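Two-component system response regulator/GGDEF domain protein (Aeromonas salmonicida, PDB 3MF4) probably makes cyclic di-GMP from two GTP through a GGDEF domain that lies outside this pair of magnesium-binding receiver domains. Local coordinates at residues 28-33 with 114-119; 122-127 with 169-174; 175-180 with 204-209. The protein carries 4 engineered substitutions. All blocks are in the same frame, centred on the assembly; numbering follows the deposited sequence.

Contact 1 (28-33 with 114-119); sequences TGLEID and GLVHRL
Thr28, the residue at which the chain leaves helix 14-27, comes nearest to segment 114-119 at His117, where the two CA atoms are 5.6 Å apart; from there the chain turns away through Gly29 and Leu30 into strand 31-35. No hydrogen bond crosses between the segments, and four side chains make the contact. The methyl CG2 of Thr28 lies 3.8 Å from CB of His117, while Thr28 CB comes within 3.9 Å of ND1 of the imidazole, which it meets obliquely. These two side chains run past one another in opposite senses. The torsion of Thr28 (chi1 88°) holds CG2 beside its own backbone N, facing the helix, and leaves OG1 turned back to its own chain. There OG1 accepts from Leu30 N at 3.0 Å, with an angle of 159° at the hydrogen: an ST turn. The same hydroxyl bonds to the carbonyl oxygen of Ile24 in the preceding helical turn, so OG1 has two partners within its own chain while the methyl serves the contact.

The setting is the first of two CheY-like receiver domains, a parallel five-stranded sheet flanked by helices; 106-122 is its last helix, and strand 31-35 forms an edge of the sheet. Deeper in, CD1 of Leu30 reaches CG2 of Val116 at 3.7 Å, the two branched chains meeting at a slant. The same CD1 lies 3.8 Å from the Val116 backbone O. Val116 CG2 also touches Thr28 CG2 at 4.2 Å, so one methyl touches both Thr28 and Leu30. Beyond the pair, Val116 rests on Ile7, Val51 and Leu53 of strands 6-10 and 49-55, and Leu30 on Val50. The imidazole of His117 lies nearer the surface.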
# COMPACT_ATOMS: atom_id res chain seq x y z
N THR B 28 7.23 7.10 19.58
CA THR B 28 5.90 7.71 19.64
C THR B 28 5.89 8.87 20.62
O THR B 28 6.83 9.04 21.40
CB THR B 28 4.80 6.68 20.04
OG1 THR B 28 4.67 6.61 21.46
CG2 THR B 28 5.09 5.30 19.46
N GLY B 29 4.83 9.68 20.60
CA GLY B 29 4.70 10.74 21.60
C GLY B 29 3.86 10.33 22.79
O GLY B 29 3.38 11.18 23.53
N LEU B 30 3.69 9.03 23.00
CA LEU B 30 2.75 8.53 24.02
C LEU B 30 3.36 8.44 25.41
O LEU B 30 4.56 8.12 25.56
CB LEU B 30 2.19 7.16 23.62
CG LEU B 30 1.30 7.09 22.37
CD1 LEU B 30 1.28 5.67 21.82
CD2 LEU B 30 -0.11 7.57 22.68
N GLU B 31 2.54 8.75 26.42
CA GLU B 31 2.84 8.50 27.82
C GLU B 31 2.66 7.00 28.10
O GLU B 31 1.75 6.38 27.55
CB GLU B 31 1.83 9.23 28.72
CG GLU B 31 2.08 10.71 28.95
CD GLU B 31 1.00 11.33 29.83
OE1 GLU B 31 0.90 10.93 31.01
OE2 GLU B 31 0.26 12.20 29.33
N ILE B 32 3.49 6.44 28.97
CA ILE B 32 3.46 5.00 29.24
C ILE B 32 3.35 4.72 30.72
O ILE B 32 4.21 5.14 31.50
CB ILE B 32 4.75 4.30 28.75
CG1 ILE B 32 4.91 4.43 27.24
CG2 ILE B 32 4.76 2.85 29.15
CD1 ILE B 32 6.39 4.48 26.85
N ASP B 33 2.31 3.98 31.09
CA ASP B 33 2.24 3.35 32.40
C ASP B 33 2.43 1.83 32.24
O ASP B 33 1.64 1.19 31.55
CB ASP B 33 0.89 3.64 33.04
CG ASP B 33 0.75 5.09 33.44
OD1 ASP B 33 1.77 5.72 33.77
OD2 ASP B 33 -0.37 5.60 33.41
N GLY B 114 4.67 0.64 15.92
CA GLY B 114 4.01 1.27 14.77
C GLY B 114 2.51 1.34 14.99
O GLY B 114 1.89 2.38 14.72
N LEU B 115 1.95 0.24 15.49
CA LEU B 115 0.52 0.11 15.77
C LEU B 115 0.01 1.18 16.73
O LEU B 115 -0.93 1.89 16.40
CB LEU B 115 0.19 -1.28 16.32
CG LEU B 115 -1.29 -1.54 16.68
CD1 LEU B 115 -2.16 -1.20 15.50
CD2 LEU B 115 -1.53 -3.00 17.10
N VAL B 116 0.64 1.31 17.89
CA VAL B 116 0.16 2.27 18.87
C VAL B 116 0.28 3.71 18.39
O VAL B 116 -0.57 4.52 18.68
CB VAL B 116 0.76 2.06 20.30
CG1 VAL B 116 0.47 0.64 20.77
CG2 VAL B 116 2.25 2.37 20.33
N HIS B 117 1.37 4.02 17.69
CA HIS B 117 1.53 5.31 17.06
C HIS B 117 0.34 5.59 16.10
O HIS B 117 -0.25 6.67 16.12
CB HIS B 117 2.87 5.28 16.32
CG HIS B 117 3.28 6.58 15.72
ND1 HIS B 117 3.51 7.72 16.47
CD2 HIS B 117 3.56 6.91 14.44
CE1 HIS B 117 3.91 8.69 15.67
NE2 HIS B 117 3.93 8.22 14.43
N ARG B 118 -0.03 4.62 15.31
CA ARG B 118 -1.10 4.77 14.37
C ARG B 118 -2.47 4.83 15.06
O ARG B 118 -3.38 5.54 14.62
CB ARG B 118 -1.11 3.69 13.31
CG ARG B 118 -0.41 4.07 12.13
CD ARG B 118 -1.37 4.51 11.07
NE ARG B 118 -2.16 5.72 11.24
CZ ARG B 118 -1.80 6.89 10.80
NH1 ARG B 118 -2.60 7.89 10.95
NH2 ARG B 118 -0.60 7.06 10.26
N LEU B 119 -2.60 4.03 16.08
CA LEU B 119 -3.90 4.05 16.83
C LEU B 119 -4.13 5.43 17.43
O LEU B 119 -5.25 5.97 17.36
CB LEU B 119 -3.97 2.97 17.91
CG LEU B 119 -4.04 1.50 17.45
CD1 LEU B 119 -3.86 0.57 18.66
CD2 LEU B 119 -5.35 1.15 16.68

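Contact 2 (122-127 with 169-174); sequences NQQIEV and AIRLVL
Glu126 and Arg171 join the two chains near the beginnings of strands 126-130 and 172-176, parallel neighbours in the sheet of the second CheY-like receiver domain. Arg171 N donates to Glu126 O at 3.1 Å, nearly straight at 164°. The tight side is apolar. Val127 CG1 packs on Leu172 CD2 at 3.8 Å, the two side chains lying alongside and pointing the same way. Leu172 N, buried here, finds no partner in the model. Ile125 crosses the arginine chain at about a right angle: its CG2 touches Arg171 CD at 3.6 Å, and its CG1 sits 3.8 Å above the plane of the guanidinium, over the centre of one face. A bend at chi3 (68°) in Arg171 brings that group back over Ile125.

Toward solvent, water takes a larger part. The amide of Gln124 stands almost perpendicular to the guanidinium, and although its OE1 is close to Arg171 NH2, the angle is too poor for a hydrogen bond. Arg171 NH2 donates instead to a water at 2.8 Å, whose further link to the Gln124 backbone O is doubtful. The extended chain of Glu126 brings its carboxylate beside Ala169, whose CB lies 3.5 Å from OE2, while OE1 is bonded to His152 of the edge strand 150-154. A second water joins the two chains, accepting from Glu126 N and from Arg171 NE (2.7 Å) and donating to Ala169 O at 2.7 Å.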
# COMPACT_ATOMS: atom_id res chain seq x y z
N ASN B 122 -5.10 7.87 14.63
CA ASN B 122 -6.37 7.58 13.98
C ASN B 122 -7.56 8.16 14.72
O ASN B 122 -8.63 8.36 14.13
CB ASN B 122 -6.58 6.06 13.81
CG ASN B 122 -5.66 5.44 12.78
OD1 ASN B 122 -4.98 6.13 12.03
ND2 ASN B 122 -5.61 4.11 12.78
N GLN B 123 -7.37 8.50 16.01
CA GLN B 123 -8.47 9.02 16.83
C GLN B 123 -9.06 10.30 16.26
O GLN B 123 -10.26 10.56 16.41
CB GLN B 123 -8.01 9.30 18.27
CG GLN B 123 -7.56 8.07 19.05
CD GLN B 123 -7.00 8.44 20.42
OE1 GLN B 123 -5.87 8.95 20.54
NE2 GLN B 123 -7.78 8.22 21.43
N GLN B 124 -8.23 11.08 15.60
CA GLN B 124 -8.63 12.37 15.06
C GLN B 124 -8.94 12.32 13.56
O GLN B 124 -9.12 13.34 12.92
CB GLN B 124 -7.51 13.36 15.22
CG GLN B 124 -6.46 13.10 14.23
CD GLN B 124 -6.25 14.21 13.22
OE1 GLN B 124 -6.49 14.05 12.06
NE2 GLN B 124 -5.72 15.30 13.67
N ILE B 125 -8.95 11.14 13.03
CA ILE B 125 -9.13 10.99 11.58
C ILE B 125 -10.49 10.40 11.25
O ILE B 125 -10.90 9.44 11.87
CB ILE B 125 -7.98 10.16 10.98
CG1 ILE B 125 -6.65 10.92 11.12
CG2 ILE B 125 -8.26 9.83 9.48
CD1 ILE B 125 -5.41 10.08 10.64
N GLU B 126 -11.19 10.99 10.27
CA GLU B 126 -12.49 10.50 9.81
C GLU B 126 -12.38 9.83 8.44
O GLU B 126 -11.70 10.33 7.53
CB GLU B 126 -13.52 11.64 9.72
CG GLU B 126 -13.95 12.16 11.10
CD GLU B 126 -14.84 13.39 11.04
OE1 GLU B 126 -15.94 13.31 10.44
OE2 GLU B 126 -14.47 14.42 11.65
N VAL B 127 -13.03 8.69 8.32
CA VAL B 127 -13.06 7.90 7.07
C VAL B 127 -14.48 7.55 6.69
O VAL B 127 -15.39 7.58 7.52
CB VAL B 127 -12.27 6.59 7.23
CG1 VAL B 127 -10.81 6.88 7.52
CG2 VAL B 127 -12.89 5.68 8.31
N ALA B 169 -14.21 16.95 6.94
CA ALA B 169 -12.99 16.42 7.57
C ALA B 169 -12.59 15.03 7.06
O ALA B 169 -11.43 14.63 7.16
CB ALA B 169 -13.14 16.42 9.08
N ILE B 170 -13.56 14.29 6.49
CA ILE B 170 -13.29 12.93 5.96
C ILE B 170 -12.11 13.02 4.98
O ILE B 170 -12.12 13.83 4.08
CB ILE B 170 -14.52 12.33 5.28
CG1 ILE B 170 -15.56 11.97 6.36
CG2 ILE B 170 -14.19 11.02 4.46
CD1 ILE B 170 -16.99 11.93 5.87
N ARG B 171 -11.07 12.23 5.21
CA ARG B 171 -9.89 12.32 4.35
C ARG B 171 -9.60 11.03 3.58
O ARG B 171 -8.68 10.97 2.75
CB ARG B 171 -8.70 12.71 5.20
CG ARG B 171 -8.28 11.62 6.17
CD ARG B 171 -7.05 12.06 6.96
NE ARG B 171 -7.38 13.14 7.89
CZ ARG B 171 -6.48 13.79 8.62
NH1 ARG B 171 -5.18 13.49 8.51
NH2 ARG B 171 -6.87 14.77 9.44
N LEU B 172 -10.37 9.99 3.88
CA LEU B 172 -10.20 8.69 3.19
C LEU B 172 -11.53 7.98 2.94
O LEU B 172 -12.33 7.79 3.86
CB LEU B 172 -9.25 7.76 3.95
CG LEU B 172 -9.29 6.28 3.49
CD1 LEU B 172 -8.40 6.09 2.27
CD2 LEU B 172 -8.87 5.35 4.64
N VAL B 173 -11.75 7.61 1.69
CA VAL B 173 -12.97 6.91 1.30
C VAL B 173 -12.60 5.52 0.77
O VAL B 173 -11.65 5.36 -0.01
CB VAL B 173 -13.81 7.64 0.22
CG1 VAL B 173 -15.24 7.09 0.24
CG2 VAL B 173 -13.83 9.13 0.46
N LEU B 174 -13.34 4.53 1.21
CA LEU B 174 -13.19 3.18 0.68
C LEU B 174 -14.43 2.90 -0.14
O LEU B 174 -15.53 2.96 0.40
CB LEU B 174 -13.04 2.18 1.83
CG LEU B 174 -11.74 2.28 2.65
CD1 LEU B 174 -11.88 3.30 3.77
CD2 LEU B 174 -11.44 0.92 3.27
O HOH W 1 -9.33 14.81 10.86
O HOH W 2 -9.90 13.29 8.98

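Contact 3 (175-180 with 204-209); sequences VDYYMP and GISVSD. With MG (magnesium ion), chain E.
Val175 and Ile205 are joined by a hydrogen bond from Ile205 N to Val175 O (2.9 Å, 168°), pairing the parallel strands 172-176 and 201-206 of a beta-alpha-beta unit in the receiver fold. Just past it the strands part, and Tyr177 N reaches Ile205 O only weakly. On the 175-180 side, beyond the end of strand 172-176, a magnesium ion is bound by Asp176 OD2 and Tyr178 O, each at 2.1 Å, by three waters and by Asp132: six ligands. Asp176, the predicted phosphorylation site, has CG anti to its N (chi1 176°), which carries the carboxylate out to the metal; its OD1 accepts a hydrogen bond, 2.7 Å long, from one of the metal-bound waters.

Behind the metal ligands two tyrosines pack together. Tyr178 offers one ring face to Tyr177, whose CD2 stands 3.2 Å above the plane, over its centre. Ser206, probably at the place of the switch serine or threonine of receivers, packs beside Tyr177 and touches Leu213 and Tyr217 of helix 213-219. Its hydroxyl comes to within 3.1 Å of Tyr177 CB and donates to Ile205 O at 3.0 Å, well to one side of that carbonyl (C=O...OG angle 96°).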
# COMPACT_ATOMS: atom_id res chain seq x y z
N VAL B 175 -14.24 2.59 -1.42
CA VAL B 175 -15.36 2.52 -2.38
C VAL B 175 -15.54 1.12 -2.99
O VAL B 175 -14.63 0.59 -3.61
CB VAL B 175 -15.24 3.56 -3.53
CG1 VAL B 175 -16.46 3.50 -4.45
CG2 VAL B 175 -15.14 4.96 -2.96
N ASP B 176 -16.74 0.57 -2.82
CA ASP B 176 -17.13 -0.69 -3.42
C ASP B 176 -17.36 -0.50 -4.92
O ASP B 176 -17.91 0.52 -5.33
CB ASP B 176 -18.43 -1.16 -2.73
CG ASP B 176 -19.00 -2.43 -3.33
OD1 ASP B 176 -18.24 -3.39 -3.54
OD2 ASP B 176 -20.23 -2.50 -3.54
N TYR B 177 -16.97 -1.46 -5.76
CA TYR B 177 -17.24 -1.32 -7.20
C TYR B 177 -18.69 -1.49 -7.68
O TYR B 177 -19.22 -0.62 -8.37
CB TYR B 177 -16.31 -2.15 -8.09
CG TYR B 177 -16.77 -2.06 -9.55
CD1 TYR B 177 -16.74 -0.85 -10.25
CD2 TYR B 177 -17.31 -3.17 -10.19
CE1 TYR B 177 -17.20 -0.76 -11.57
CE2 TYR B 177 -17.77 -3.09 -11.50
CZ TYR B 177 -17.71 -1.90 -12.18
OH TYR B 177 -18.18 -1.85 -13.49
N TYR B 178 -19.31 -2.62 -7.35
CA TYR B 178 -20.65 -2.91 -7.85
C TYR B 178 -21.72 -2.32 -6.93
O TYR B 178 -21.92 -2.79 -5.83
CB TYR B 178 -20.89 -4.43 -8.04
CG TYR B 178 -20.10 -5.05 -9.18
CD1 TYR B 178 -20.53 -4.91 -10.50
CD2 TYR B 178 -18.94 -5.78 -8.94
CE1 TYR B 178 -19.81 -5.48 -11.57
CE2 TYR B 178 -18.21 -6.35 -9.99
CZ TYR B 178 -18.65 -6.20 -11.30
OH TYR B 178 -17.93 -6.75 -12.35
N MSE B 179 -22.38 -1.27 -7.41
CA MSE B 179 -23.50 -0.63 -6.72
C MSE B 179 -24.52 -0.21 -7.77
O MSE B 179 -24.13 0.20 -8.85
CB MSE B 179 -23.01 0.57 -5.91
CG MSE B 179 -22.02 0.20 -4.81
SE MSE B 179 -21.59 1.70 -3.63
CE MSE B 179 -20.29 2.65 -4.71
N PRO B 180 -25.82 -0.31 -7.47
CA PRO B 180 -26.78 0.07 -8.52
C PRO B 180 -26.84 1.59 -8.76
O PRO B 180 -26.48 2.37 -7.87
CB PRO B 180 -28.12 -0.43 -7.97
CG PRO B 180 -27.93 -0.44 -6.49
CD PRO B 180 -26.51 -0.84 -6.27
N GLY B 204 -9.93 1.80 -3.72
CA GLY B 204 -10.92 1.03 -4.50
C GLY B 204 -10.98 -0.43 -4.07
O GLY B 204 -9.98 -1.12 -4.06
N ILE B 205 -12.17 -0.89 -3.69
CA ILE B 205 -12.37 -2.27 -3.31
C ILE B 205 -13.04 -2.99 -4.49
O ILE B 205 -14.09 -2.55 -5.00
CB ILE B 205 -13.27 -2.38 -2.04
CG1 ILE B 205 -12.59 -1.68 -0.84
CG2 ILE B 205 -13.62 -3.85 -1.72
CD1 ILE B 205 -13.49 -1.52 0.37
N SER B 206 -12.42 -4.07 -4.95
CA SER B 206 -13.07 -4.93 -5.94
C SER B 206 -12.76 -6.40 -5.74
O SER B 206 -11.97 -6.76 -4.87
CB SER B 206 -12.68 -4.51 -7.36
OG SER B 206 -13.44 -3.39 -7.79
N VAL B 207 -13.39 -7.24 -6.55
CA VAL B 207 -12.97 -8.64 -6.70
C VAL B 207 -11.98 -8.72 -7.87
O VAL B 207 -12.17 -8.08 -8.91
CB VAL B 207 -14.18 -9.59 -6.90
CG1 VAL B 207 -15.02 -9.66 -5.62
CG2 VAL B 207 -15.03 -9.18 -8.11
N SER B 208 -10.90 -9.47 -7.69
CA SER B 208 -9.83 -9.54 -8.69
C SER B 208 -10.14 -10.56 -9.80
O SER B 208 -9.79 -11.73 -9.68
CB SER B 208 -8.48 -9.83 -8.03
OG SER B 208 -7.41 -9.68 -8.94
N ASP B 209 -10.79 -10.10 -10.87
CA ASP B 209 -11.12 -10.95 -12.03
C ASP B 209 -10.76 -10.35 -13.40
O ASP B 209 -9.86 -9.51 -13.50
CB ASP B 209 -12.59 -11.43 -11.96
CG ASP B 209 -13.61 -10.28 -12.00
OD1 ASP B 209 -13.22 -9.12 -12.26
OD2 ASP B 209 -14.81 -10.56 -11.77
MG MG E . -21.51 -3.99 -4.14
O HOH W 3 -19.91 -5.09 -4.86
O HOH W 4 -22.58 -5.45 -4.74
O HOH W 5 -21.26 -4.82 -2.19

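How the contacts relate
The contacts follow one another along the chain, each closing before the next opens. Contact 1 belongs to the first receiver domain; contacts 2 and 3 share strand 172-176 in the sheet of the second, at its two ends, with centres 20 Å apart and Leu174 of one packing on Ile205 of the other. Contacts 1 and 2 have centres 19 Å apart and touch where Arg118 meets Ile125; helix 106-122 leads almost directly into strand 126-130, and a salt bridge from Arg118 to Glu247 also ties the domains together. Contacts 1 and 3 lie on opposite sides of the chain's centre, nearest atoms about 17 Å apart, and the metal site lies at the far end of strand 172-176 from contact 2.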